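PDB 5U9N: bromo domain containing protein from Cryptosporidium parvum, which probably reads acetyl-lysine marks on histones or other proteins, this chain being its second bromodomain, here bound to the inhibitor bromosporine. Local coordinates for residues R21-P32 with C55-R63; V103-M111 with I123-L131. All coordinates share one frame; numbering follows the deposited sequence.

Within this single bromodomain, a left-handed four-helix bundle, the two contacts come in series along the chain, their centres about 11 Å apart. Contact 1 joins the loop after helix 9-20 to the start of helix 57-65; contact 2 pairs helix 96-113 with helix 122-139. Helices 57-65 and 96-113 follow each other in the modelled chain and pack together: Ile60 meets Ile106, and Tyr57 meets Phe107. A second link runs from the loop to helix 122-139, where the side chains of Asn25 and Ser126 are probably hydrogen-bonded. Both contacts reach bromosporine, so they contribute neighbouring walls of one pocket, the loop 21-32 on one hand and the helix pair on the other.

Contact 1 of 2, residues R21-P32 with C55-R63; sequences RKEQNSFLFENP and CDYITIEKR. With BMF (Bromosporine), chain C.
The Phe29 carbonyl oxygen lies over one face of the Tyr57 ring, toward the rim, while Glu30 OE1 sits in plane at its edge, 3.5 Å from Tyr57 CD2. Phe29 CB makes a CH-pi contact 4.0 Å from the centroid of the same ring. The guanidinium of Arg21 runs past Tyr57, the two planes 83° apart, with the carboxylate of Glu30 in plane at the guanidinium's edge. There NH1 of Arg21 gives a hydrogen bond to the syn lone pair of Glu30 OE1 and also lies 2.9 Å from Glu30 OE2, so it meets both oxygens. Arg21 NH2 makes a salt bridge to Glu61 OE2 with weak hydrogen-bond geometry, completing an Arg21-Glu30-Glu61 network. A bend at chi2 (51°) turns the Glu30 carboxylate back to Arg21 and Tyr57.

Two backbone bonds tie the loop to the first turn of helix 57-65: Tyr57 N to Phe29 O at 3.0 Å and Ile58 N to Glu30 O at 3.1 Å. Both are nearly straight. Asp56 is the N-cap; its OD1 takes Thr59 N and Thr59 OG1 from the same face of the carboxylate. Its other oxygen, OD2, packs 3.2 Å from CA of Pro32, and Ile58 CG2 touches the ring of that proline at CD.

The same loop faces the ligand: Phe27 O accepts from bromosporine N04, and Asn31 N donates to sulfonyl O07, with Ser36 and Asn114 adding further bonds. Arg21 also has Asn18 as a partner at NE. One cation therefore spans two carboxylates, which probably offsets the repulsion expected between Glu30 and Glu61. The helix start holds the Phe29 and Glu30 carbonyls, which lie between ligand-bonded Phe27 and Asn31, and this probably helps to set the loop's course at the pocket.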
loop_
_atom_site.group_PDB
_atom_site.type_symbol
_atom_site.label_atom_id
_atom_site.label_comp_id
_atom_site.label_asym_id
_atom_site.label_seq_id
_atom_site.Cartn_x
_atom_site.Cartn_y
_atom_site.Cartn_z
ATOM N N ARG A 21 8.200 -2.496 -2.497
ATOM C CA ARG A 21 9.178 -1.516 -2.008
ATOM C C ARG A 21 10.343 -1.352 -2.993
ATOM O O ARG A 21 11.032 -0.349 -2.941
ATOM C CB ARG A 21 9.732 -1.908 -0.635
ATOM C CG ARG A 21 8.771 -1.686 0.507
ATOM C CD ARG A 21 9.496 -1.753 1.831
ATOM N NE ARG A 21 8.976 -2.812 2.704
ATOM C CZ ARG A 21 8.210 -2.623 3.782
ATOM N NH1 ARG A 21 7.821 -1.398 4.127
ATOM N NH2 ARG A 21 7.822 -3.654 4.513
ATOM N N LYS A 22 10.554 -2.317 -3.887
ATOM C CA LYS A 22 11.617 -2.219 -4.883
ATOM C C LYS A 22 11.143 -1.493 -6.161
ATOM O O LYS A 22 11.945 -1.311 -7.066
ATOM C CB LYS A 22 12.138 -3.629 -5.235
ATOM C CG LYS A 22 12.878 -4.301 -4.071
ATOM C CD LYS A 22 13.274 -5.731 -4.390
ATOM C CE LYS A 22 14.099 -6.353 -3.291
ATOM N N GLU A 23 9.873 -1.033 -6.220
ATOM C CA GLU A 23 9.353 -0.362 -7.421
ATOM C C GLU A 23 9.769 1.098 -7.463
ATOM O O GLU A 23 10.210 1.647 -6.459
ATOM C CB GLU A 23 7.825 -0.471 -7.495
ATOM C CG GLU A 23 7.321 -1.867 -7.812
ATOM C CD GLU A 23 7.710 -2.387 -9.188
ATOM O OE1 GLU A 23 7.245 -1.807 -10.198
ATOM O OE2 GLU A 23 8.434 -3.408 -9.253
ATOM N N GLN A 24 9.635 1.723 -8.644
ATOM C CA GLN A 24 10.031 3.116 -8.857
ATOM C C GLN A 24 9.197 4.078 -8.000
ATOM O O GLN A 24 7.968 4.006 -8.003
ATOM C CB GLN A 24 9.902 3.492 -10.337
ATOM C CG GLN A 24 10.945 2.799 -11.214
ATOM C CD GLN A 24 10.682 2.979 -12.695
ATOM O OE1 GLN A 24 9.549 3.229 -13.132
ATOM N NE2 GLN A 24 11.715 2.793 -13.508
ATOM N N ASN A 25 9.890 5.000 -7.290
ATOM C CA ASN A 25 9.297 5.995 -6.407
ATOM C C ASN A 25 8.473 5.305 -5.290
ATOM O O ASN A 25 7.468 5.855 -4.815
ATOM C CB ASN A 25 8.445 7.015 -7.202
ATOM C CG ASN A 25 9.231 7.733 -8.278
ATOM O OD1 ASN A 25 10.340 8.182 -8.054
ATOM N ND2 ASN A 25 8.663 7.894 -9.457
ATOM N N SER A 26 8.972 4.141 -4.800
ATOM C CA SER A 26 8.328 3.406 -3.702
ATOM C C SER A 26 8.368 4.212 -2.386
ATOM O O SER A 26 7.529 4.004 -1.522
ATOM C CB SER A 26 9.010 2.062 -3.490
ATOM O OG SER A 26 10.385 2.248 -3.213
ATOM N N PHE A 27 9.357 5.114 -2.238
ATOM C CA PHE A 27 9.480 5.971 -1.049
ATOM C C PHE A 27 8.178 6.772 -0.805
ATOM O O PHE A 27 7.880 7.110 0.340
ATOM C CB PHE A 27 10.689 6.941 -1.183
ATOM C CG PHE A 27 10.524 8.031 -2.222
ATOM C CD1 PHE A 27 9.951 9.246 -1.890
ATOM C CD2 PHE A 27 10.958 7.846 -3.522
ATOM C CE1 PHE A 27 9.783 10.243 -2.852
ATOM C CE2 PHE A 27 10.746 8.823 -4.491
ATOM C CZ PHE A 27 10.157 10.015 -4.151
ATOM N N LEU A 28 7.406 7.066 -1.877
ATOM C CA LEU A 28 6.155 7.835 -1.754
ATOM C C LEU A 28 5.174 7.183 -0.797
ATOM O O LEU A 28 4.521 7.871 -0.021
ATOM C CB LEU A 28 5.472 7.991 -3.129
ATOM C CG LEU A 28 6.196 8.870 -4.179
ATOM C CD1 LEU A 28 5.495 8.781 -5.536
ATOM C CD2 LEU A 28 6.262 10.315 -3.731
ATOM N N PHE A 29 5.091 5.853 -0.832
ATOM C CA PHE A 29 4.099 5.098 -0.099
ATOM C C PHE A 29 4.643 4.399 1.143
ATOM O O PHE A 29 3.916 3.590 1.743
ATOM C CB PHE A 29 3.520 4.046 -1.033
ATOM C CG PHE A 29 3.318 4.544 -2.443
ATOM C CD1 PHE A 29 2.311 5.450 -2.737
ATOM C CD2 PHE A 29 4.189 4.174 -3.458
ATOM C CE1 PHE A 29 2.121 5.906 -4.034
ATOM C CE2 PHE A 29 3.991 4.624 -4.765
ATOM C CZ PHE A 29 2.951 5.481 -5.046
ATOM N N GLU A 30 5.880 4.706 1.557
ATOM C CA GLU A 30 6.517 3.992 2.655
ATOM C C GLU A 30 5.995 4.444 4.011
ATOM O O GLU A 30 5.572 3.609 4.809
ATOM C CB GLU A 30 8.041 4.177 2.588
ATOM C CG GLU A 30 8.824 3.374 3.611
ATOM C CD GLU A 30 8.477 1.903 3.672
ATOM O OE1 GLU A 30 8.205 1.315 2.603
ATOM O OE2 GLU A 30 8.496 1.329 4.786
ATOM N N ASN A 31 6.023 5.738 4.278
ATOM C CA ASN A 31 5.625 6.263 5.581
ATOM C C ASN A 31 4.396 7.150 5.448
ATOM O O ASN A 31 4.094 7.611 4.346
ATOM C CB ASN A 31 6.789 7.043 6.208
ATOM C CG ASN A 31 8.056 6.222 6.288
ATOM O OD1 ASN A 31 8.081 5.131 6.886
ATOM N ND2 ASN A 31 9.114 6.678 5.625
ATOM N N PRO A 32 3.680 7.429 6.568
ATOM C CA PRO A 32 2.471 8.266 6.470
ATOM C C PRO A 32 2.742 9.666 5.930
ATOM O O PRO A 32 3.640 10.357 6.410
ATOM C CB PRO A 32 1.956 8.326 7.917
ATOM C CG PRO A 32 2.534 7.131 8.579
ATOM C CD PRO A 32 3.881 6.934 7.946
ATOM N N CYS A 55 -3.167 5.554 4.389
ATOM C CA CYS A 55 -2.493 4.283 4.639
ATOM C C CYS A 55 -1.077 4.278 4.017
ATOM O O CYS A 55 -0.756 5.140 3.189
ATOM C CB CYS A 55 -3.331 3.121 4.115
ATOM S SG CYS A 55 -2.870 1.516 4.811
ATOM N N ASP A 56 -0.233 3.292 4.408
ATOM C CA ASP A 56 1.144 3.187 3.886
ATOM C C ASP A 56 1.760 1.844 4.252
ATOM O O ASP A 56 1.192 1.107 5.047
ATOM C CB ASP A 56 2.016 4.335 4.405
ATOM C CG ASP A 56 1.759 4.652 5.852
ATOM O OD1 ASP A 56 2.324 3.953 6.716
ATOM O OD2 ASP A 56 0.892 5.516 6.126
ATOM N N TYR A 57 2.910 1.522 3.646
ATOM C CA TYR A 57 3.548 0.205 3.773
ATOM C C TYR A 57 3.981 -0.104 5.175
ATOM O O TYR A 57 3.799 -1.233 5.619
ATOM C CB TYR A 57 4.784 0.089 2.851
ATOM C CG TYR A 57 4.524 0.210 1.358
ATOM C CD1 TYR A 57 3.293 -0.160 0.806
ATOM C CD2 TYR A 57 5.535 0.588 0.485
ATOM C CE1 TYR A 57 3.078 -0.119 -0.573
ATOM C CE2 TYR A 57 5.330 0.634 -0.889
ATOM C CZ TYR A 57 4.102 0.282 -1.416
ATOM O OH TYR A 57 3.918 0.318 -2.778
ATOM N N ILE A 58 4.620 0.841 5.857
ATOM C CA ILE A 58 5.116 0.576 7.217
ATOM C C ILE A 58 3.922 0.335 8.164
ATOM O O ILE A 58 4.010 -0.534 9.032
ATOM C CB ILE A 58 6.058 1.718 7.717
ATOM C CG1 ILE A 58 6.861 1.260 8.961
ATOM C CG2 ILE A 58 5.285 3.015 8.036
ATOM C CD1 ILE A 58 7.793 -0.002 8.711
ATOM N N THR A 59 2.784 1.040 7.936
ATOM C CA THR A 59 1.559 0.862 8.742
ATOM C C THR A 59 0.941 -0.530 8.471
ATOM O O THR A 59 0.494 -1.175 9.396
ATOM C CB THR A 59 0.550 1.986 8.455
ATOM O OG1 THR A 59 1.077 3.205 8.937
ATOM C CG2 THR A 59 -0.791 1.745 9.117
ATOM N N ILE A 60 0.943 -0.981 7.219
ATOM C CA ILE A 60 0.433 -2.314 6.870
ATOM C C ILE A 60 1.355 -3.385 7.467
ATOM O O ILE A 60 0.860 -4.356 8.047
ATOM C CB ILE A 60 0.292 -2.486 5.333
ATOM C CG1 ILE A 60 -0.813 -1.582 4.789
ATOM C CG2 ILE A 60 -0.004 -3.944 4.986
ATOM C CD1 ILE A 60 -0.908 -1.562 3.220
ATOM N N GLU A 61 2.696 -3.234 7.273
ATOM C CA GLU A 61 3.701 -4.168 7.829
ATOM C C GLU A 61 3.521 -4.345 9.331
ATOM O O GLU A 61 3.546 -5.467 9.813
ATOM C CB GLU A 61 5.140 -3.675 7.552
ATOM C CG GLU A 61 6.208 -4.611 8.131
ATOM C CD GLU A 61 7.635 -4.352 7.688
ATOM O OE1 GLU A 61 8.461 -5.288 7.783
ATOM O OE2 GLU A 61 7.927 -3.222 7.234
ATOM N N LYS A 62 3.371 -3.241 10.069
ATOM C CA LYS A 62 3.158 -3.297 11.516
ATOM C C LYS A 62 1.801 -3.962 11.868
ATOM O O LYS A 62 1.714 -4.638 12.888
ATOM C CB LYS A 62 3.236 -1.890 12.132
ATOM C CG LYS A 62 4.667 -1.352 12.222
ATOM C CD LYS A 62 4.706 0.078 12.777
ATOM C CE LYS A 62 6.115 0.591 12.957
ATOM N N ARG A 63 0.754 -3.782 11.025
ATOM C CA ARG A 63 -0.541 -4.448 11.244
ATOM C C ARG A 63 -0.450 -5.987 10.992
ATOM O O ARG A 63 -1.199 -6.746 11.613
ATOM C CB ARG A 63 -1.628 -3.852 10.352
ATOM C CG ARG A 63 -2.148 -2.496 10.792
ATOM C CD ARG A 63 -3.551 -2.265 10.270
ATOM N NE ARG A 63 -3.872 -0.847 10.152
ATOM C CZ ARG A 63 -5.074 -0.370 9.833
ATOM N NH1 ARG A 63 -5.272 0.939 9.737
ATOM N NH2 ARG A 63 -6.092 -1.202 9.615
HETATM C C10 BMF C . 5.558 12.392 -0.847
HETATM N N12 BMF C . 3.485 11.350 -1.241
HETATM C C15 BMF C . 2.412 13.624 -2.639
HETATM C C17 BMF C . 2.257 15.990 -3.451
HETATM C C20 BMF C . 2.452 18.332 -5.638
HETATM C C22 BMF C . 3.683 13.581 -2.126
HETATM C C26 BMF C . 1.499 9.092 -1.067
HETATM C C28 BMF C . 7.763 13.320 -0.578
HETATM C C01 BMF C . 9.567 12.189 0.773
HETATM C C02 BMF C . 8.165 12.250 0.219
HETATM C C03 BMF C . 7.223 11.235 0.468
HETATM N N04 BMF C . 7.570 10.098 1.248
HETATM S S05 BMF C . 7.147 9.850 2.801
HETATM C C06 BMF C . 5.429 10.170 2.913
HETATM O O07 BMF C . 7.368 8.462 3.073
HETATM O O08 BMF C . 7.841 10.825 3.583
HETATM C C09 BMF C . 5.942 11.306 -0.068
HETATM C C11 BMF C . 4.199 12.438 -1.420
HETATM N N13 BMF C . 2.212 11.406 -1.761
HETATM C C14 BMF C . 1.616 12.453 -2.429
HETATM N N16 BMF C . 1.791 14.697 -3.337
HETATM O O18 BMF C . 1.380 16.721 -4.190
HETATM C C19 BMF C . 1.677 18.149 -4.359
HETATM O O21 BMF C . 3.299 16.411 -2.993
HETATM N N23 BMF C . 0.357 12.130 -2.695
HETATM N N24 BMF C . 0.139 10.849 -2.197
HETATM C C25 BMF C . 1.253 10.428 -1.662
HETATM C C27 BMF C . 6.487 13.398 -1.102
#

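Contact 2 of 2, residues V103-M111 with I123-L131; sequences VKLIFSNCM and IYDSAKQSL. With BMF (Bromosporine), chain C.
Met111 of helix 96-113 sits as a knob in the hole formed by Tyr124, Ala127, Lys128 and Leu131, an example of how two antiparallel helices of the bromodomain bundle interlock. The axes of the two segments approach to 8.6 Å at a crossing angle of -155°, and small Ala127, whose CA lies 4.9 Å from that of Phe107, allows the backbones this close.

Aromatic contacts come at two levels. Over one face of Tyr124 lie both CG and SD of Met111, the carbon in a CH-pi contact and the sulfur 4.4 Å from the ring centroid in a Met-aromatic one. The tyrosine reaches this place because its CG stands anti to the backbone N (chi1 177°), which carries the ring alongside Met111 in the last turns of helix 96-113. One turn earlier on that helix, Phe107 lays a face of its ring on the backbone of Ser130 and Leu131, while the carbonyl oxygen of Val103 lies over the opposite face. CE1 of this ring meets Ser130 CB at 3.4 Å. The Phe29 and Phe107 rings meet edge-to-face (T-shaped), and Tyr57 also packs on Phe107, linking the helix pair to the loop and helix 57-65.

Apolar contacts fill in the rest. A turn about the CG-SD bond (chi3 -84°) carries the methyl of Met111 to Leu131, CE to CD2, and the other branch of that leucine, CD1, lies on the aliphatic part of Lys104, whose amine is salt-bridged to Glu100. At the opposite end of the interface the thiol of Cys110 is wedged between Ile123 and Ala127. Cys110 and Ile123 also line the ligand pocket: Cys110 SG lies 3.8 Å from bromosporine N24, and Ile123 CD1 is 3.7 Å from its N16.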
loop_
_atom_site.group_PDB
_atom_site.type_symbol
_atom_site.label_atom_id
_atom_site.label_comp_id
_atom_site.label_asym_id
_atom_site.label_seq_id
_atom_site.Cartn_x
_atom_site.Cartn_y
_atom_site.Cartn_z
ATOM N N VAL A 103 -3.569 -2.286 0.817
ATOM C CA VAL A 103 -2.534 -1.984 -0.179
ATOM C C VAL A 103 -3.137 -1.156 -1.328
ATOM O O VAL A 103 -2.543 -0.157 -1.723
ATOM C CB VAL A 103 -1.848 -3.258 -0.708
ATOM C CG1 VAL A 103 -0.998 -2.945 -1.931
ATOM C CG2 VAL A 103 -0.997 -3.906 0.388
ATOM N N LYS A 104 -4.311 -1.548 -1.841
ATOM C CA LYS A 104 -4.943 -0.830 -2.942
ATOM C C LYS A 104 -5.435 0.545 -2.514
ATOM O O LYS A 104 -5.451 1.459 -3.335
ATOM C CB LYS A 104 -6.076 -1.630 -3.523
ATOM C CG LYS A 104 -5.593 -2.835 -4.283
ATOM C CD LYS A 104 -6.749 -3.547 -4.939
ATOM C CE LYS A 104 -6.314 -4.448 -6.052
ATOM N NZ LYS A 104 -7.478 -5.229 -6.612
ATOM N N LEU A 105 -5.775 0.710 -1.230
ATOM C CA LEU A 105 -6.167 2.010 -0.649
ATOM C C LEU A 105 -5.029 3.051 -0.788
ATOM O O LEU A 105 -5.298 4.223 -1.015
ATOM C CB LEU A 105 -6.537 1.817 0.845
ATOM C CG LEU A 105 -6.901 3.047 1.643
ATOM C CD1 LEU A 105 -8.185 3.663 1.147
ATOM C CD2 LEU A 105 -7.018 2.708 3.093
ATOM N N ILE A 106 -3.775 2.609 -0.628
ATOM C CA ILE A 106 -2.569 3.438 -0.773
ATOM C C ILE A 106 -2.518 4.035 -2.179
ATOM O O ILE A 106 -2.228 5.205 -2.337
ATOM C CB ILE A 106 -1.288 2.575 -0.491
ATOM C CG1 ILE A 106 -1.208 2.183 0.986
ATOM C CG2 ILE A 106 0.014 3.313 -0.903
ATOM C CD1 ILE A 106 -0.105 1.169 1.305
ATOM N N PHE A 107 -2.725 3.214 -3.193
ATOM C CA PHE A 107 -2.629 3.652 -4.587
ATOM C C PHE A 107 -3.860 4.461 -5.047
ATOM O O PHE A 107 -3.674 5.383 -5.830
ATOM C CB PHE A 107 -2.408 2.443 -5.511
ATOM C CG PHE A 107 -1.199 1.608 -5.118
ATOM C CD1 PHE A 107 -0.006 2.215 -4.733
ATOM C CD2 PHE A 107 -1.276 0.223 -5.069
ATOM C CE1 PHE A 107 1.081 1.451 -4.313
ATOM C CE2 PHE A 107 -0.194 -0.537 -4.622
ATOM C CZ PHE A 107 0.965 0.085 -4.217
ATOM N N SER A 108 -5.086 4.177 -4.539
ATOM C CA SER A 108 -6.263 4.941 -4.931
ATOM C C SER A 108 -6.286 6.295 -4.261
ATOM O O SER A 108 -6.801 7.250 -4.846
ATOM C CB SER A 108 -7.549 4.179 -4.614
ATOM O OG SER A 108 -7.725 3.928 -3.232
ATOM N N ASN A 109 -5.760 6.400 -3.029
ATOM C CA ASN A 109 -5.688 7.705 -2.350
ATOM C C ASN A 109 -4.722 8.616 -3.113
ATOM O O ASN A 109 -5.015 9.785 -3.350
ATOM C CB ASN A 109 -5.208 7.546 -0.897
ATOM C CG ASN A 109 -6.219 6.912 0.018
ATOM O OD1 ASN A 109 -7.393 6.755 -0.323
ATOM N ND2 ASN A 109 -5.778 6.521 1.200
ATOM N N CYS A 110 -3.607 8.056 -3.540
ATOM C CA CYS A 110 -2.615 8.787 -4.300
ATOM C C CYS A 110 -3.177 9.209 -5.658
ATOM O O CYS A 110 -2.913 10.311 -6.107
ATOM C CB CYS A 110 -1.352 7.950 -4.463
ATOM S SG CYS A 110 -0.051 8.767 -5.400
ATOM N N MET A 111 -3.957 8.358 -6.286
ATOM C CA MET A 111 -4.534 8.666 -7.592
ATOM C C MET A 111 -5.755 9.595 -7.475
ATOM O O MET A 111 -6.070 10.268 -8.447
ATOM C CB MET A 111 -4.892 7.370 -8.336
ATOM C CG MET A 111 -3.637 6.601 -8.796
ATOM S SD MET A 111 -3.988 5.243 -9.901
ATOM C CE MET A 111 -4.391 3.963 -8.738
ATOM N N ILE A 123 3.726 11.380 -9.803
ATOM C CA ILE A 123 3.259 10.839 -8.519
ATOM C C ILE A 123 2.111 9.890 -8.781
ATOM O O ILE A 123 2.179 8.737 -8.389
ATOM C CB ILE A 123 2.862 11.978 -7.530
ATOM C CG1 ILE A 123 4.094 12.795 -7.147
ATOM C CG2 ILE A 123 2.192 11.405 -6.287
ATOM C CD1 ILE A 123 3.810 13.966 -6.357
ATOM N N TYR A 124 1.081 10.355 -9.507
ATOM C CA TYR A 124 -0.071 9.536 -9.910
ATOM C C TYR A 124 0.385 8.301 -10.695
ATOM O O TYR A 124 -0.123 7.211 -10.466
ATOM C CB TYR A 124 -1.027 10.395 -10.772
ATOM C CG TYR A 124 -2.239 9.673 -11.336
ATOM C CD1 TYR A 124 -2.123 8.839 -12.443
ATOM C CD2 TYR A 124 -3.519 9.980 -10.895
ATOM C CE1 TYR A 124 -3.233 8.196 -12.984
ATOM C CE2 TYR A 124 -4.640 9.364 -11.441
ATOM C CZ TYR A 124 -4.495 8.498 -12.514
ATOM O OH TYR A 124 -5.592 7.950 -13.129
ATOM N N ASP A 125 1.273 8.496 -11.679
ATOM C CA ASP A 125 1.773 7.405 -12.538
ATOM C C ASP A 125 2.541 6.365 -11.745
ATOM O O ASP A 125 2.543 5.205 -12.125
ATOM C CB ASP A 125 2.688 7.951 -13.658
ATOM C CG ASP A 125 2.000 8.862 -14.675
ATOM O OD1 ASP A 125 0.747 8.870 -14.716
ATOM O OD2 ASP A 125 2.720 9.528 -15.464
ATOM N N SER A 126 3.239 6.781 -10.679
ATOM C CA SER A 126 3.988 5.845 -9.824
ATOM C C SER A 126 3.014 4.938 -9.062
ATOM O O SER A 126 3.279 3.746 -8.939
ATOM C CB SER A 126 4.894 6.599 -8.848
ATOM O OG SER A 126 5.925 7.274 -9.543
ATOM N N ALA A 127 1.893 5.520 -8.536
ATOM C CA ALA A 127 0.824 4.763 -7.840
ATOM C C ALA A 127 0.191 3.772 -8.776
ATOM O O ALA A 127 -0.112 2.645 -8.374
ATOM C CB ALA A 127 -0.247 5.711 -7.326
ATOM N N LYS A 128 -0.068 4.210 -10.023
ATOM C CA LYS A 128 -0.680 3.374 -11.043
ATOM C C LYS A 128 0.192 2.142 -11.372
ATOM O O LYS A 128 -0.351 1.071 -11.588
ATOM C CB LYS A 128 -0.928 4.201 -12.317
ATOM C CG LYS A 128 -1.759 3.506 -13.391
ATOM C CD LYS A 128 -3.217 3.225 -12.931
ATOM C CE LYS A 128 -4.062 2.541 -13.986
ATOM N NZ LYS A 128 -4.200 3.369 -15.222
ATOM N N GLN A 129 1.516 2.295 -11.407
ATOM C CA GLN A 129 2.421 1.194 -11.777
ATOM C C GLN A 129 2.640 0.241 -10.619
ATOM O O GLN A 129 2.856 -0.939 -10.851
ATOM C CB GLN A 129 3.779 1.722 -12.273
ATOM C CG GLN A 129 3.701 2.391 -13.641
ATOM C CD GLN A 129 4.891 3.298 -13.889
ATOM O OE1 GLN A 129 5.999 3.081 -13.360
ATOM N NE2 GLN A 129 4.697 4.331 -14.711
ATOM N N SER A 130 2.622 0.733 -9.386
ATOM C CA SER A 130 2.743 -0.152 -8.221
ATOM C C SER A 130 1.449 -0.947 -8.036
ATOM O O SER A 130 1.508 -2.096 -7.624
ATOM C CB SER A 130 3.088 0.630 -6.962
ATOM O OG SER A 130 4.470 0.936 -6.953
ATOM N N LEU A 131 0.291 -0.349 -8.361
ATOM C CA LEU A 131 -0.987 -1.055 -8.351
ATOM C C LEU A 131 -0.978 -2.162 -9.413
ATOM O O LEU A 131 -1.487 -3.252 -9.175
ATOM C CB LEU A 131 -2.139 -0.085 -8.625
ATOM C CG LEU A 131 -3.519 -0.740 -8.856
ATOM C CD1 LEU A 131 -4.005 -1.425 -7.602
ATOM C CD2 LEU A 131 -4.526 0.275 -9.300
HETATM C C10 BMF C . 5.558 12.392 -0.847
HETATM N N12 BMF C . 3.485 11.350 -1.241
HETATM C C15 BMF C . 2.412 13.624 -2.639
HETATM C C17 BMF C . 2.257 15.990 -3.451
HETATM C C20 BMF C . 2.452 18.332 -5.638
HETATM C C22 BMF C . 3.683 13.581 -2.126
HETATM C C26 BMF C . 1.499 9.092 -1.067
HETATM C C28 BMF C . 7.763 13.320 -0.578
HETATM C C01 BMF C . 9.567 12.189 0.773
HETATM C C02 BMF C . 8.165 12.250 0.219
HETATM C C03 BMF C . 7.223 11.235 0.468
HETATM N N04 BMF C . 7.570 10.098 1.248
HETATM S S05 BMF C . 7.147 9.850 2.801
HETATM C C06 BMF C . 5.429 10.170 2.913
HETATM O O07 BMF C . 7.368 8.462 3.073
HETATM O O08 BMF C . 7.841 10.825 3.583
HETATM C C09 BMF C . 5.942 11.306 -0.068
HETATM C C11 BMF C . 4.199 12.438 -1.420
HETATM N N13 BMF C . 2.212 11.406 -1.761
HETATM C C14 BMF C . 1.616 12.453 -2.429
HETATM N N16 BMF C . 1.791 14.697 -3.337
HETATM O O18 BMF C . 1.380 16.721 -4.190
HETATM C C19 BMF C . 1.677 18.149 -4.359
HETATM O O21 BMF C . 3.299 16.411 -2.993
HETATM N N23 BMF C . 0.357 12.130 -2.695
HETATM N N24 BMF C . 0.139 10.849 -2.197
HETATM C C25 BMF C . 1.253 10.428 -1.662
HETATM C C27 BMF C . 6.487 13.398 -1.102
#